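Local coordinates for alpha-glucosidase (PDB 5HQA), which hydrolyses alpha-glucosides as a chloride-activated enzyme of glycoside hydrolase family 97, and holds calcium and magnesium ions, at residues Gln58-Asn63 and His80-Val85; Tyr155-Thr160 and Ser476-Thr481; Asp208-Ser213 and Trp409-Phe414; Gln610-Ile615 and Lys635-Ala640. All blocks are in the same frame, centred on the assembly; numbering follows the deposited sequence.

Interaction 1. Residues Gln58-Asn63 and His80-Val85; sequences QQQSTN and HNEVTV. With FMT (formic acid), chain I.
Thr62 and His80 face each other as a hydrogen-bonded antiparallel pair, and their side chains slant across one another, with Thr62 OG1 3.3 Å from His80 CE1. CG of His80 sits between its backbone N and carbonyl carbon (chi1 70°), which swings the ring along the strand toward Glu82. His80 NE2 donates to Glu82 OE1 over 3.2 Å; the oxygen lies in the ring plane and is met on its anti side, though 31° out of the carboxylate plane. Asp78 takes the ND1 side of the ring, while Arg100 forms a salt bridge with OE2 of Glu82. Gln60 and Glu82 run side by side in the same direction, amide and carboxylate planes 37° apart. Water 3 joins Thr62 OG1 to Glu82 OE1, at 2.7 Å from each. Gln60 NE2 donates a hydrogen bond (2.9 Å) to O2 of a formic acid molecule, probably from the crystallisation liquor, which Arg100 also binds. Replacing His80 with an alanine would probably leave Glu82 OE1 without its imidazole donor and open a gap beneath Thr62. Six backbone hydrogen bonds make a regular antiparallel ladder, the beta hairpin whose outer strand, 53-67, edges a large sheet of the N-terminal, galactose mutarotase-like domain.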
# COMPACT_ATOMS: atom_id res chain seq x y z
N GLN A 58 -9.13 -31.16 -9.07
CA GLN A 58 -10.51 -30.83 -8.75
C GLN A 58 -10.81 -29.44 -9.30
O GLN A 58 -10.18 -28.46 -8.88
CB GLN A 58 -10.74 -30.88 -7.24
CG GLN A 58 -10.46 -32.26 -6.67
CD GLN A 58 -10.58 -32.29 -5.17
OE1 GLN A 58 -11.67 -32.47 -4.63
NE2 GLN A 58 -9.45 -32.11 -4.48
N GLN A 59 -11.76 -29.36 -10.22
CA GLN A 59 -12.10 -28.12 -10.90
C GLN A 59 -13.38 -27.53 -10.33
O GLN A 59 -14.36 -28.25 -10.09
CB GLN A 59 -12.29 -28.35 -12.40
CG GLN A 59 -11.11 -29.00 -13.08
CD GLN A 59 -11.46 -29.49 -14.47
OE1 GLN A 59 -12.61 -29.36 -14.91
NE2 GLN A 59 -10.48 -30.06 -15.16
N GLN A 60 -13.38 -26.22 -10.11
CA GLN A 60 -14.58 -25.50 -9.73
C GLN A 60 -14.42 -24.06 -10.22
O GLN A 60 -13.41 -23.70 -10.82
CB GLN A 60 -14.84 -25.59 -8.23
CG GLN A 60 -13.75 -25.08 -7.34
CD GLN A 60 -13.83 -25.70 -5.94
OE1 GLN A 60 -14.92 -25.83 -5.37
NE2 GLN A 60 -12.69 -26.10 -5.40
N SER A 61 -15.44 -23.25 -9.98
CA SER A 61 -15.42 -21.91 -10.53
C SER A 61 -16.31 -21.01 -9.68
O SER A 61 -17.16 -21.47 -8.92
CB SER A 61 -15.87 -21.90 -11.99
OG SER A 61 -17.21 -22.37 -12.09
N THR A 62 -16.10 -19.70 -9.86
CA THR A 62 -16.78 -18.68 -9.07
C THR A 62 -17.24 -17.57 -10.00
O THR A 62 -16.50 -17.15 -10.90
CB THR A 62 -15.85 -18.11 -7.99
OG1 THR A 62 -15.52 -19.13 -7.04
CG2 THR A 62 -16.49 -16.94 -7.25
N ASN A 63 -18.46 -17.09 -9.78
CA ASN A 63 -18.96 -15.91 -10.49
C ASN A 63 -19.86 -15.17 -9.50
O ASN A 63 -21.08 -15.36 -9.50
CB ASN A 63 -19.71 -16.28 -11.76
CG ASN A 63 -20.27 -15.07 -12.46
OD1 ASN A 63 -19.86 -13.95 -12.20
ND2 ASN A 63 -21.23 -15.29 -13.34
N HIS A 80 -13.64 -16.33 -11.53
CA HIS A 80 -12.41 -17.07 -11.78
C HIS A 80 -12.73 -18.54 -11.95
O HIS A 80 -13.78 -19.03 -11.51
CB HIS A 80 -11.38 -16.87 -10.65
CG HIS A 80 -11.75 -17.52 -9.35
ND1 HIS A 80 -12.43 -16.86 -8.35
CD2 HIS A 80 -11.50 -18.77 -8.88
CE1 HIS A 80 -12.60 -17.68 -7.32
NE2 HIS A 80 -12.05 -18.84 -7.62
N ASN A 81 -11.83 -19.24 -12.63
CA ASN A 81 -11.81 -20.69 -12.62
C ASN A 81 -10.74 -21.15 -11.64
O ASN A 81 -9.74 -20.48 -11.44
CB ASN A 81 -11.55 -21.26 -14.01
CG ASN A 81 -12.68 -20.99 -14.97
OD1 ASN A 81 -13.85 -21.07 -14.59
ND2 ASN A 81 -12.35 -20.66 -16.21
N GLU A 82 -10.98 -22.31 -11.04
CA GLU A 82 -10.16 -22.79 -9.94
C GLU A 82 -9.81 -24.25 -10.19
O GLU A 82 -10.65 -25.01 -10.68
CB GLU A 82 -10.92 -22.63 -8.63
CG GLU A 82 -10.18 -22.98 -7.36
CD GLU A 82 -10.97 -22.56 -6.13
OE1 GLU A 82 -11.86 -21.68 -6.26
OE2 GLU A 82 -10.74 -23.10 -5.03
N VAL A 83 -8.58 -24.63 -9.88
CA VAL A 83 -8.22 -26.05 -9.88
C VAL A 83 -7.34 -26.31 -8.67
O VAL A 83 -6.43 -25.53 -8.36
CB VAL A 83 -7.52 -26.49 -11.19
CG1 VAL A 83 -6.14 -25.84 -11.34
CG2 VAL A 83 -7.42 -28.04 -11.24
N THR A 84 -7.62 -27.41 -7.98
CA THR A 84 -6.76 -27.90 -6.91
C THR A 84 -6.04 -29.13 -7.44
O THR A 84 -6.68 -30.11 -7.84
CB THR A 84 -7.57 -28.22 -5.65
OG1 THR A 84 -8.29 -27.05 -5.25
CG2 THR A 84 -6.63 -28.64 -4.53
N VAL A 85 -4.71 -29.07 -7.46
CA VAL A 85 -3.87 -30.13 -7.99
C VAL A 85 -3.21 -30.82 -6.81
O VAL A 85 -2.53 -30.17 -6.01
CB VAL A 85 -2.81 -29.59 -8.96
CG1 VAL A 85 -2.01 -30.73 -9.55
CG2 VAL A 85 -3.48 -28.75 -10.04
C FMT I . -11.39 -28.55 -3.61
O1 FMT I . -10.30 -28.85 -3.11
O2 FMT I . -12.21 -27.81 -3.06
O HOH W 1 -7.06 -32.31 -6.02
O HOH W 2 -10.55 -26.62 -6.75
O HOH W 3 -14.26 -21.43 -7.48

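Interaction 2. Residues Tyr155-Thr160 and Ser476-Thr481; sequences YVYNTT and SMLAFT
The ring of Tyr157 lies against Thr481, whose OG1 sits over one face, offset toward the rim and 3.1 Å from Tyr157 CZ. The two side chains run antiparallel alongside each other, and Thr481 CB is 3.5 Å from Tyr157 CE2. Met477 packs at the root of the tyrosine, its CG 3.9 Å from Tyr157 CB. Its chain bends at chi2 (-69°), carrying the methyl CE to within 3.2 Å of Thr159 OG1, while Leu478 CD2 reaches Tyr157 CE1 at 4.1 Å. One step outward, Thr481 is fixed by its own segment: OG1 donates to Met477 O over 2.8 Å, from above the carbonyl plane, and Phe480 N reaches the same oxygen from the opposite face. A type I turn from Leu478 to Thr481 brings Thr481 back within reach of Met477 O. Farther out, Trp143 touches both Thr159 and Met477, and the backbone of Ser476 is hydrogen-bonded to that of Gly565, a magnesium ligand; the Met477 side chain is about 6 Å from that ion. Because Thr481 OG1 donates to Met477 O, its orientation over the ring is set from within its own segment, and what joins 155-160 to 476-481 is largely van der Waals packing.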
# COMPACT_ATOMS: atom_id res chain seq x y z
N TYR A 155 12.57 3.11 -0.86
CA TYR A 155 13.55 3.33 -1.92
C TYR A 155 12.85 3.93 -3.13
O TYR A 155 11.66 3.67 -3.35
CB TYR A 155 14.22 2.02 -2.35
CG TYR A 155 15.19 1.49 -1.34
CD1 TYR A 155 16.52 1.90 -1.35
CD2 TYR A 155 14.79 0.58 -0.35
CE1 TYR A 155 17.43 1.42 -0.42
CE2 TYR A 155 15.69 0.10 0.59
CZ TYR A 155 17.01 0.53 0.55
OH TYR A 155 17.93 0.06 1.46
N VAL A 156 13.58 4.70 -3.92
CA VAL A 156 13.04 5.08 -5.23
C VAL A 156 13.19 3.90 -6.18
O VAL A 156 14.07 3.04 -6.01
CB VAL A 156 13.71 6.35 -5.78
CG1 VAL A 156 13.52 7.52 -4.81
CG2 VAL A 156 15.19 6.11 -6.08
N TYR A 157 12.31 3.83 -7.18
CA TYR A 157 12.28 2.69 -8.09
C TYR A 157 13.39 2.79 -9.14
O TYR A 157 13.69 3.87 -9.66
CB TYR A 157 10.90 2.59 -8.75
CG TYR A 157 9.94 1.94 -7.79
CD1 TYR A 157 9.36 2.68 -6.76
CD2 TYR A 157 9.69 0.57 -7.84
CE1 TYR A 157 8.53 2.09 -5.82
CE2 TYR A 157 8.86 -0.04 -6.91
CZ TYR A 157 8.28 0.73 -5.91
OH TYR A 157 7.47 0.13 -4.98
N ASN A 158 14.00 1.64 -9.43
CA ASN A 158 14.98 1.51 -10.49
C ASN A 158 14.29 1.09 -11.78
O ASN A 158 13.37 0.28 -11.76
CB ASN A 158 16.03 0.45 -10.13
CG ASN A 158 16.70 0.73 -8.81
OD1 ASN A 158 16.73 -0.13 -7.93
ND2 ASN A 158 17.23 1.93 -8.66
N THR A 159 14.78 1.62 -12.91
CA THR A 159 14.32 1.22 -14.24
C THR A 159 15.48 0.49 -14.90
O THR A 159 16.49 1.12 -15.25
CB THR A 159 13.91 2.44 -15.07
OG1 THR A 159 12.91 3.20 -14.38
CG2 THR A 159 13.36 1.99 -16.45
N THR A 160 15.37 -0.84 -15.04
CA THR A 160 16.50 -1.60 -15.58
C THR A 160 16.01 -2.74 -16.47
O THR A 160 14.82 -3.09 -16.42
CB THR A 160 17.36 -2.22 -14.47
OG1 THR A 160 16.66 -3.35 -13.92
CG2 THR A 160 17.66 -1.23 -13.35
N SER A 476 4.45 8.30 -10.66
CA SER A 476 4.10 7.41 -11.76
C SER A 476 4.79 6.05 -11.64
O SER A 476 4.41 5.12 -12.35
CB SER A 476 4.42 8.07 -13.10
OG SER A 476 5.83 8.23 -13.25
N MET A 477 5.80 5.93 -10.78
CA MET A 477 6.32 4.61 -10.41
C MET A 477 5.41 3.95 -9.37
O MET A 477 4.99 2.80 -9.55
CB MET A 477 7.74 4.73 -9.85
CG MET A 477 8.77 5.15 -10.87
SD MET A 477 9.05 3.85 -12.10
CE MET A 477 10.41 4.58 -13.02
N LEU A 478 5.11 4.67 -8.28
CA LEU A 478 4.26 4.12 -7.23
C LEU A 478 2.97 3.55 -7.78
O LEU A 478 2.52 2.48 -7.36
CB LEU A 478 3.93 5.21 -6.19
CG LEU A 478 5.06 5.70 -5.28
CD1 LEU A 478 4.53 6.84 -4.38
CD2 LEU A 478 5.63 4.56 -4.44
N ALA A 479 2.36 4.26 -8.74
CA ALA A 479 1.03 3.89 -9.21
C ALA A 479 0.99 2.49 -9.81
O ALA A 479 -0.08 1.87 -9.81
CB ALA A 479 0.54 4.91 -10.24
N PHE A 480 2.11 1.99 -10.32
CA PHE A 480 2.13 0.68 -10.97
C PHE A 480 2.98 -0.33 -10.20
O PHE A 480 3.26 -1.42 -10.71
CB PHE A 480 2.63 0.80 -12.41
CG PHE A 480 1.80 1.72 -13.26
CD1 PHE A 480 0.67 1.24 -13.92
CD2 PHE A 480 2.15 3.06 -13.42
CE1 PHE A 480 -0.11 2.08 -14.70
CE2 PHE A 480 1.38 3.91 -14.20
CZ PHE A 480 0.26 3.43 -14.85
N THR A 481 3.40 0.02 -8.99
CA THR A 481 4.17 -0.89 -8.18
C THR A 481 3.55 -0.94 -6.79
O THR A 481 2.63 -1.73 -6.54
CB THR A 481 5.64 -0.45 -8.13
OG1 THR A 481 5.73 0.91 -7.67
CG2 THR A 481 6.28 -0.53 -9.53

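Interaction 3. Residues Asp208-Ser213 and Trp409-Phe414; sequences DLTPWS and WHDGQF
Trp409 meets segment 208-213 at two places. Its CB lies 3.4 Å from Thr210 CG2, the side chains crossing near a right angle, and its indole edge turns CD1 toward Pro211 O. Water 5 adds a polar tie, accepting from Trp409 N and donating to Pro211 O. The type I turn from Trp409 to Gly412 then presents Asp411, whose CG stands between its backbone N and carbonyl carbon (chi1 55°), a setting that brings OD2 within 2.8 Å of Thr210 OG1. The hydroxyl donates from above the carboxylate plane, and Arg148 also bonds to it. Gly412 is the N-cap of helix 413-428 and passes 3.6 Å from Thr210 O at its CA. In the first turn, Gln413 N donates to water 4, which in turn donates to Thr210 O. The Gln413 side chain, extended beyond CG, offers OE1 to Trp212 NE1 at 2.9 Å; the acceptor is in the indole plane and the bond is nearly straight at 160°. Lys219 N shares this oxygen, and Asp191 holds the NE2 end. Phe414 makes a CH-pi contact, CB standing 3.8 Å from the centroid of the six-membered ring of Trp212, over its face. An alanine in place of Trp212 would probably cost Gln413 OE1 one of its two donors and uncover the Phe414 methylene. The whole is a domain junction: a loop leaving strand 204-209 of the N-terminal beta domain is docked on the N-terminal turn of a helix in the catalytic TIM-barrel region.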
# COMPACT_ATOMS: atom_id res chain seq x y z
N ASP A 208 12.06 -16.09 -1.85
CA ASP A 208 13.11 -15.93 -0.84
C ASP A 208 12.41 -15.42 0.41
O ASP A 208 12.09 -14.23 0.51
CB ASP A 208 14.18 -14.96 -1.36
CG ASP A 208 15.39 -14.86 -0.44
OD1 ASP A 208 15.22 -14.91 0.79
OD2 ASP A 208 16.52 -14.71 -0.97
N LEU A 209 12.11 -16.32 1.35
CA LEU A 209 11.28 -15.98 2.50
C LEU A 209 12.11 -15.24 3.54
O LEU A 209 13.20 -15.67 3.89
CB LEU A 209 10.66 -17.23 3.11
CG LEU A 209 9.73 -18.02 2.18
CD1 LEU A 209 9.09 -19.16 2.93
CD2 LEU A 209 8.65 -17.10 1.58
N THR A 210 11.58 -14.14 4.05
CA THR A 210 12.33 -13.35 5.03
C THR A 210 12.40 -14.10 6.35
O THR A 210 11.36 -14.44 6.92
CB THR A 210 11.67 -11.99 5.20
OG1 THR A 210 11.68 -11.31 3.95
CG2 THR A 210 12.44 -11.18 6.22
N PRO A 211 13.59 -14.38 6.88
CA PRO A 211 13.72 -15.35 7.96
C PRO A 211 13.64 -14.74 9.35
O PRO A 211 13.75 -13.52 9.54
CB PRO A 211 15.12 -15.92 7.73
CG PRO A 211 15.88 -14.73 7.22
CD PRO A 211 14.90 -14.01 6.31
N TRP A 212 13.47 -15.62 10.33
CA TRP A 212 13.73 -15.32 11.73
C TRP A 212 15.22 -15.08 11.95
O TRP A 212 16.06 -15.52 11.15
CB TRP A 212 13.31 -16.49 12.63
CG TRP A 212 11.84 -16.74 12.73
CD1 TRP A 212 11.03 -17.37 11.83
CD2 TRP A 212 11.01 -16.40 13.84
NE1 TRP A 212 9.74 -17.42 12.30
CE2 TRP A 212 9.70 -16.83 13.54
CE3 TRP A 212 11.24 -15.76 15.07
CZ2 TRP A 212 8.63 -16.65 14.41
CZ3 TRP A 212 10.17 -15.58 15.94
CH2 TRP A 212 8.89 -16.02 15.61
N SER A 213 15.56 -14.43 13.07
CA SER A 213 16.96 -14.25 13.42
C SER A 213 17.69 -15.58 13.55
O SER A 213 18.88 -15.68 13.25
CB SER A 213 17.09 -13.45 14.72
OG SER A 213 16.37 -14.10 15.75
N TRP A 409 13.47 -8.97 11.17
CA TRP A 409 13.04 -8.21 10.00
C TRP A 409 11.61 -7.72 10.16
O TRP A 409 10.77 -8.40 10.77
CB TRP A 409 13.14 -9.06 8.75
CG TRP A 409 14.54 -9.38 8.34
CD1 TRP A 409 15.27 -10.48 8.70
CD2 TRP A 409 15.38 -8.60 7.49
NE1 TRP A 409 16.52 -10.42 8.13
CE2 TRP A 409 16.62 -9.28 7.38
CE3 TRP A 409 15.21 -7.39 6.79
CZ2 TRP A 409 17.68 -8.78 6.61
CZ3 TRP A 409 16.28 -6.89 6.04
CH2 TRP A 409 17.50 -7.59 5.96
N HIS A 410 11.32 -6.55 9.58
CA HIS A 410 9.95 -6.06 9.54
C HIS A 410 9.02 -7.00 8.80
O HIS A 410 7.81 -6.96 9.04
CB HIS A 410 9.86 -4.69 8.85
CG HIS A 410 10.46 -3.56 9.63
ND1 HIS A 410 11.82 -3.42 9.82
CD2 HIS A 410 9.88 -2.51 10.26
CE1 HIS A 410 12.05 -2.33 10.54
NE2 HIS A 410 10.88 -1.76 10.82
N ASP A 411 9.54 -7.84 7.90
CA ASP A 411 8.67 -8.66 7.06
C ASP A 411 8.87 -10.16 7.28
O ASP A 411 8.46 -10.97 6.44
CB ASP A 411 8.85 -8.27 5.58
CG ASP A 411 10.29 -8.35 5.08
OD1 ASP A 411 11.23 -7.96 5.81
OD2 ASP A 411 10.49 -8.78 3.91
N GLY A 412 9.45 -10.56 8.42
CA GLY A 412 9.45 -11.96 8.78
C GLY A 412 8.13 -12.40 9.41
O GLY A 412 7.25 -11.59 9.70
N GLN A 413 8.01 -13.72 9.62
CA GLN A 413 6.81 -14.26 10.27
C GLN A 413 6.55 -13.61 11.62
O GLN A 413 5.40 -13.31 11.96
CB GLN A 413 6.95 -15.78 10.43
CG GLN A 413 5.80 -16.44 11.18
CD GLN A 413 6.03 -17.92 11.37
OE1 GLN A 413 7.18 -18.38 11.45
NE2 GLN A 413 4.95 -18.69 11.45
N PHE A 414 7.61 -13.38 12.41
CA PHE A 414 7.42 -12.76 13.72
C PHE A 414 6.69 -11.42 13.61
O PHE A 414 5.70 -11.17 14.30
CB PHE A 414 8.76 -12.57 14.44
CG PHE A 414 8.64 -11.71 15.67
CD1 PHE A 414 8.13 -12.25 16.85
CD2 PHE A 414 8.97 -10.36 15.63
CE1 PHE A 414 7.98 -11.45 17.98
CE2 PHE A 414 8.82 -9.56 16.76
CZ PHE A 414 8.33 -10.10 17.93
O HOH W 4 10.37 -15.28 9.19
O HOH W 5 12.79 -11.74 11.37

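Interaction 4. Residues Gln610-Ile615 and Lys635-Ala640; sequences QFEAHI and KRLVTA
Four backbone hydrogen bonds zip 610-615 to 635-640 as antiparallel strands, two between Phe611 and Val638 and two between Ala613 and Arg636. Ala613 N to Arg636 O is the shortest at 2.7 Å, and Phe611 N meets Val638 O almost head-on to the carbonyl. CA-H...O contacts fill in between, as where Lys635 CA approaches Ala613 O at 3.2 Å.

The CH-pi contact belongs to His614 and Lys635, a non-hydrogen-bonded pair. The lysine chain, extended beyond CG, lays its CE over the centre of the imidazole, 3.6 Å from the centroid and 14° off the ring normal. With CG roughly opposite the backbone N (chi1 -156°), the His614 ring offers a face to the lysine.

Charge pairing is looser. Glu612 flanks the lysine chain, crossing it at a slant, OE1 3.7 Å from Lys635 CD, and its salt bridge to Lys635 NZ is long at 3.9 Å.

Apolar contacts gather on the other face. Val638 CG2 touches Phe611 CB and Ala613 CB, each at 4.1 Å, and Phe658 of strand 653-660 packs on all three. Arg636, also on this face, has Ile615 CD1 over the plane of its guanidinium, 4.0 Å from CZ, and forms a salt bridge with Glu634. Leu637 stays with the polar face, its CD2 beside Glu612 CB.

Phe611, Ala613 and Val638 thus form a buried apolar patch with Phe658, Arg636 being the exception on that face; on the other, a lysine stem rests on a histidine ring, only weakly steered by a carboxylate, and shape probably matters there more than charge.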
# COMPACT_ATOMS: atom_id res chain seq x y z
N GLN A 610 -25.57 16.21 -16.75
CA GLN A 610 -24.70 17.35 -16.99
C GLN A 610 -23.81 17.58 -15.77
O GLN A 610 -24.26 17.47 -14.63
CB GLN A 610 -25.52 18.60 -17.30
CG GLN A 610 -24.68 19.78 -17.77
CD GLN A 610 -25.50 20.82 -18.51
OE1 GLN A 610 -26.25 20.49 -19.43
NE2 GLN A 610 -25.36 22.07 -18.11
N PHE A 611 -22.54 17.88 -16.03
CA PHE A 611 -21.57 18.15 -14.97
C PHE A 611 -20.91 19.50 -15.20
O PHE A 611 -20.79 19.97 -16.34
CB PHE A 611 -20.48 17.08 -14.89
CG PHE A 611 -21.00 15.70 -14.59
CD1 PHE A 611 -21.59 14.94 -15.58
CD2 PHE A 611 -20.86 15.16 -13.32
CE1 PHE A 611 -22.07 13.66 -15.31
CE2 PHE A 611 -21.33 13.88 -13.04
CZ PHE A 611 -21.93 13.13 -14.04
N GLU A 612 -20.50 20.13 -14.11
CA GLU A 612 -19.64 21.31 -14.16
C GLU A 612 -18.25 20.86 -13.73
O GLU A 612 -18.02 20.58 -12.55
CB GLU A 612 -20.16 22.42 -13.27
CG GLU A 612 -19.32 23.69 -13.36
CD GLU A 612 -19.78 24.77 -12.40
OE1 GLU A 612 -19.69 24.56 -11.17
OE2 GLU A 612 -20.25 25.82 -12.88
N ALA A 613 -17.34 20.76 -14.69
CA ALA A 613 -15.96 20.42 -14.36
C ALA A 613 -15.28 21.60 -13.70
O ALA A 613 -15.31 22.72 -14.22
CB ALA A 613 -15.20 20.01 -15.62
N HIS A 614 -14.67 21.36 -12.54
CA HIS A 614 -13.88 22.36 -11.83
C HIS A 614 -12.44 21.89 -12.00
O HIS A 614 -12.02 20.91 -11.36
CB HIS A 614 -14.32 22.46 -10.38
CG HIS A 614 -13.99 23.77 -9.73
ND1 HIS A 614 -14.37 24.08 -8.44
CD2 HIS A 614 -13.32 24.85 -10.20
CE1 HIS A 614 -13.94 25.30 -8.14
NE2 HIS A 614 -13.30 25.78 -9.19
N ILE A 615 -11.71 22.52 -12.90
CA ILE A 615 -10.43 22.01 -13.40
C ILE A 615 -9.30 22.79 -12.74
O ILE A 615 -9.25 24.01 -12.85
CB ILE A 615 -10.35 22.12 -14.93
CG1 ILE A 615 -11.46 21.31 -15.60
CG2 ILE A 615 -8.97 21.70 -15.42
CD1 ILE A 615 -11.66 21.67 -17.06
N LYS A 635 -13.89 26.58 -14.75
CA LYS A 635 -15.17 25.87 -14.69
C LYS A 635 -15.71 25.71 -16.10
O LYS A 635 -15.75 26.68 -16.87
CB LYS A 635 -16.18 26.61 -13.80
CG LYS A 635 -15.91 26.39 -12.32
CD LYS A 635 -16.97 27.02 -11.43
CE LYS A 635 -16.61 26.85 -9.96
NZ LYS A 635 -17.73 27.26 -9.07
N ARG A 636 -16.15 24.50 -16.43
CA ARG A 636 -16.54 24.14 -17.79
C ARG A 636 -17.67 23.12 -17.74
O ARG A 636 -17.52 22.08 -17.09
CB ARG A 636 -15.33 23.58 -18.54
CG ARG A 636 -15.59 23.14 -19.97
CD ARG A 636 -14.35 22.46 -20.54
NE ARG A 636 -13.19 23.34 -20.54
CZ ARG A 636 -11.94 22.95 -20.81
NH1 ARG A 636 -11.69 21.69 -21.11
NH2 ARG A 636 -10.95 23.83 -20.78
N LEU A 637 -18.77 23.40 -18.43
CA LEU A 637 -19.87 22.44 -18.49
C LEU A 637 -19.50 21.31 -19.45
O LEU A 637 -19.02 21.56 -20.56
CB LEU A 637 -21.16 23.11 -18.96
CG LEU A 637 -21.74 24.18 -18.04
CD1 LEU A 637 -22.96 24.82 -18.67
CD2 LEU A 637 -22.11 23.58 -16.70
N VAL A 638 -19.69 20.06 -19.01
CA VAL A 638 -19.34 18.89 -19.80
C VAL A 638 -20.37 17.78 -19.59
O VAL A 638 -21.10 17.76 -18.60
CB VAL A 638 -17.94 18.33 -19.47
CG1 VAL A 638 -16.84 19.33 -19.82
CG2 VAL A 638 -17.86 17.90 -18.00
N THR A 639 -20.39 16.85 -20.54
CA THR A 639 -21.15 15.61 -20.43
C THR A 639 -20.27 14.46 -20.90
O THR A 639 -19.13 14.65 -21.33
CB THR A 639 -22.43 15.63 -21.28
OG1 THR A 639 -22.08 15.63 -22.67
CG2 THR A 639 -23.29 16.86 -20.96
N ALA A 640 -20.83 13.25 -20.83
CA ALA A 640 -20.10 12.05 -21.20
C ALA A 640 -19.63 12.06 -22.66
O ALA A 640 -18.72 11.30 -23.00
CB ALA A 640 -20.98 10.82 -20.95

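The four contacts sample the main parts of the chain without touching one another. Interactions 1 and 2 reach the same nine-stranded sheet from its two outermost strands, their centres 34 Å apart, and interaction 1 is local to that sheet. Interactions 2 and 3 join the N-terminal beta domain to the catalytic region; interaction 3 is nested in the loop that interaction 2 closes, and their nearest atoms are about 8 Å apart. Both lie nearer the working sites: the Leu478 side chain is about 12 Å from calcium, and that of Trp409 about 13 Å from the bound acarbose unit. Interaction 4, in the C-terminal sheet, is remote, its centre 51 Å from that of interaction 3.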